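Long-range contact in subtilase cytotoxin, subunit B (Escherichia coli, PDB 3DWA), which assembles as the B pentamer of an AB5 toxin, probably binding cell-surface glycans, including a non-human one, and delivering the toxic A subunit: residues C[75-80]-C[112-117]. Residues are numbered along the deposited sequence; the frame is centred on the assembly and turned at random.
Sequences RIYYEP and PDRKKN
The carbonyl oxygen of Pro-112 is gripped by two side chains of the strand: Tyr-77 OH donates a 2.6 Å hydrogen bond to Pro-112 O in the carbonyl plane, and Arg-75 NH1 adds a weak, bent one at 3.3 Å. The oxygen lies at the edge of the tyrosine ring, while Arg-75 CG lies over one face, toward the rim. From there Arg-75 reaches Asp-113 chiefly through two waters, each accepting from the guanidinium and donating to Asp-113 OD1; the direct NH1–OD1 salt bridge is long (3.7 Å). Arg-75 NE is hydrogen-bonded to Ser-12 OG.

Further along, Arg-114 CB touches the edge of the Tyr-77 ring at CD1 (3.6 Å). With CG anti to the backbone N (chi1 -176°) and the chain extended as far as NE, Arg-114 spans to the end of the strand. There NE donates to Tyr-78 O at 3.0 Å from above the carbonyl plane, and NH2 forms a salt bridge with Glu-79 OE2, also 3.0 Å. Glu-79 OE2 is shared with Arg-7, and Arg-114 NH1 hydrogen-bonds to Thr-3 O.

His-20 of a second subunit meets the Tyr-77 ring and packs on Pro-112. The C-terminal tail is thus held by side chains against strand 73-79, next to strands 10-12 and 96-102, at a subunit interface in the OB-fold of AB5-toxin B subunits, five of which form the pentamer.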
loop_
_atom_site.group_PDB
_atom_site.type_symbol
_atom_site.label_atom_id
_atom_site.label_comp_id
_atom_site.label_asym_id
_atom_site.label_seq_id
_atom_site.Cartn_x
_atom_site.Cartn_y
_atom_site.Cartn_z
ATOM N N ARG C 75 16.070 -10.565 11.022
ATOM C CA ARG C 75 17.446 -10.519 10.558
ATOM C C ARG C 75 17.525 -9.366 9.599
ATOM O O ARG C 75 16.679 -9.265 8.712
ATOM C CB ARG C 75 17.787 -11.798 9.804
ATOM C CG ARG C 75 19.163 -11.791 9.115
ATOM C CD ARG C 75 19.528 -13.173 8.670
ATOM N NE ARG C 75 19.815 -14.087 9.781
ATOM C CZ ARG C 75 19.992 -15.412 9.630
ATOM N NH1 ARG C 75 19.911 -15.972 8.419
ATOM N NH2 ARG C 75 20.242 -16.189 10.682
ATOM N N ILE C 76 18.527 -8.511 9.803
ATOM C CA ILE C 76 18.873 -7.430 8.899
ATOM C C ILE C 76 20.085 -7.879 8.111
ATOM O O ILE C 76 21.098 -8.258 8.702
ATOM C CB ILE C 76 19.166 -6.083 9.675
ATOM C CG1 ILE C 76 17.857 -5.310 9.923
ATOM C CG2 ILE C 76 19.960 -5.112 8.837
ATOM C CD1 ILE C 76 16.901 -5.961 10.823
ATOM N N TYR C 77 19.969 -7.849 6.782
ATOM C CA TYR C 77 21.087 -8.091 5.861
ATOM C C TYR C 77 21.591 -6.789 5.314
ATOM O O TYR C 77 20.806 -5.982 4.806
ATOM C CB TYR C 77 20.616 -8.887 4.666
ATOM C CG TYR C 77 20.152 -10.271 4.933
ATOM C CD1 TYR C 77 21.028 -11.353 4.826
ATOM C CD2 TYR C 77 18.817 -10.527 5.255
ATOM C CE1 TYR C 77 20.558 -12.670 5.043
ATOM C CE2 TYR C 77 18.357 -11.812 5.464
ATOM C CZ TYR C 77 19.234 -12.880 5.342
ATOM O OH TYR C 77 18.750 -14.138 5.574
ATOM N N TYR C 78 22.906 -6.572 5.393
ATOM C CA TYR C 78 23.469 -5.274 5.061
ATOM C C TYR C 78 24.788 -5.410 4.276
ATOM O O TYR C 78 25.445 -6.439 4.308
ATOM C CB TYR C 78 23.654 -4.423 6.347
ATOM C CG TYR C 78 24.799 -4.922 7.234
ATOM C CD1 TYR C 78 26.067 -4.377 7.123
ATOM C CD2 TYR C 78 24.611 -5.968 8.131
ATOM C CE1 TYR C 78 27.134 -4.845 7.897
ATOM C CE2 TYR C 78 25.668 -6.453 8.925
ATOM C CZ TYR C 78 26.926 -5.891 8.785
ATOM O OH TYR C 78 27.975 -6.332 9.550
ATOM N N GLU C 79 25.160 -4.351 3.579
ATOM C CA GLU C 79 26.463 -4.274 2.958
ATOM C C GLU C 79 27.175 -2.997 3.400
ATOM O O GLU C 79 26.700 -1.914 3.117
ATOM C CB GLU C 79 26.360 -4.316 1.455
ATOM C CG GLU C 79 27.660 -3.995 0.835
ATOM C CD GLU C 79 27.832 -4.652 -0.473
ATOM O OE1 GLU C 79 27.521 -3.997 -1.505
ATOM O OE2 GLU C 79 28.241 -5.840 -0.447
ATOM N N PRO C 80 28.324 -3.134 4.096
ATOM C CA PRO C 80 29.062 -1.929 4.571
ATOM C C PRO C 80 29.669 -1.091 3.431
ATOM O O PRO C 80 29.886 -1.608 2.321
ATOM C CB PRO C 80 30.182 -2.493 5.467
ATOM C CG PRO C 80 30.052 -4.020 5.446
ATOM C CD PRO C 80 28.970 -4.417 4.453
ATOM N N PRO C 112 19.006 -17.095 3.617
ATOM C CA PRO C 112 20.421 -17.396 3.533
ATOM C C PRO C 112 21.222 -16.716 4.665
ATOM O O PRO C 112 20.774 -15.740 5.257
ATOM C CB PRO C 112 20.829 -16.793 2.185
ATOM C CG PRO C 112 19.889 -15.580 2.043
ATOM C CD PRO C 112 18.592 -16.066 2.637
ATOM N N ASP C 113 22.411 -17.252 4.921
ATOM C CA ASP C 113 23.451 -16.619 5.721
ATOM C C ASP C 113 24.315 -15.697 4.893
ATOM O O ASP C 113 25.174 -16.193 4.105
ATOM C CB ASP C 113 24.416 -17.682 6.282
ATOM C CG ASP C 113 23.772 -18.607 7.274
ATOM O OD1 ASP C 113 22.807 -18.226 7.961
ATOM O OD2 ASP C 113 24.270 -19.746 7.377
ATOM N N ARG C 114 24.232 -14.396 5.154
ATOM C CA ARG C 114 25.196 -13.456 4.593
ATOM C C ARG C 114 26.367 -13.318 5.584
ATOM O O ARG C 114 26.322 -12.506 6.509
ATOM C CB ARG C 114 24.535 -12.109 4.267
ATOM C CG ARG C 114 25.419 -11.085 3.581
ATOM C CD ARG C 114 24.652 -9.792 3.247
ATOM N NE ARG C 114 25.495 -8.837 2.513
ATOM C CZ ARG C 114 25.726 -8.897 1.200
ATOM N NH1 ARG C 114 25.161 -9.836 0.465
ATOM N NH2 ARG C 114 26.520 -8.011 0.618
ATOM N N LYS C 115 27.409 -14.128 5.377
ATOM C CA LYS C 115 28.569 -14.175 6.262
ATOM C C LYS C 115 29.832 -14.556 5.469
ATOM O O LYS C 115 29.784 -15.455 4.620
ATOM C CB LYS C 115 28.335 -15.206 7.382
ATOM C CG LYS C 115 29.213 -14.983 8.609
ATOM C CD LYS C 115 29.383 -16.223 9.488
ATOM C CE LYS C 115 28.117 -16.537 10.299
ATOM N NZ LYS C 115 27.467 -15.340 10.976
ATOM N N LYS C 116 30.944 -13.880 5.751
ATOM C CA LYS C 116 32.256 -14.288 5.242
ATOM C C LYS C 116 32.534 -15.707 5.642
ATOM O O LYS C 116 32.290 -16.092 6.782
ATOM C CB LYS C 116 33.382 -13.413 5.792
ATOM C CG LYS C 116 33.477 -12.063 5.136
ATOM C CD LYS C 116 34.904 -11.618 5.029
ATOM C CE LYS C 116 35.238 -10.606 6.049
ATOM N NZ LYS C 116 36.485 -9.892 5.639
ATOM N N ASN C 117 33.033 -16.491 4.688
ATOM C CA ASN C 117 33.502 -17.838 4.996
ATOM C C ASN C 117 34.677 -17.742 5.942
ATOM O O ASN C 117 35.316 -16.704 6.051
ATOM C CB ASN C 117 33.886 -18.581 3.718
ATOM C CG ASN C 117 32.671 -19.013 2.928
ATOM O OD1 ASN C 117 32.581 -18.838 1.704
ATOM N ND2 ASN C 117 31.706 -19.540 3.637
HETATM O O HOH W 1 20.192 -18.930 7.700
HETATM O O HOH W 2 21.804 -18.521 10.197
#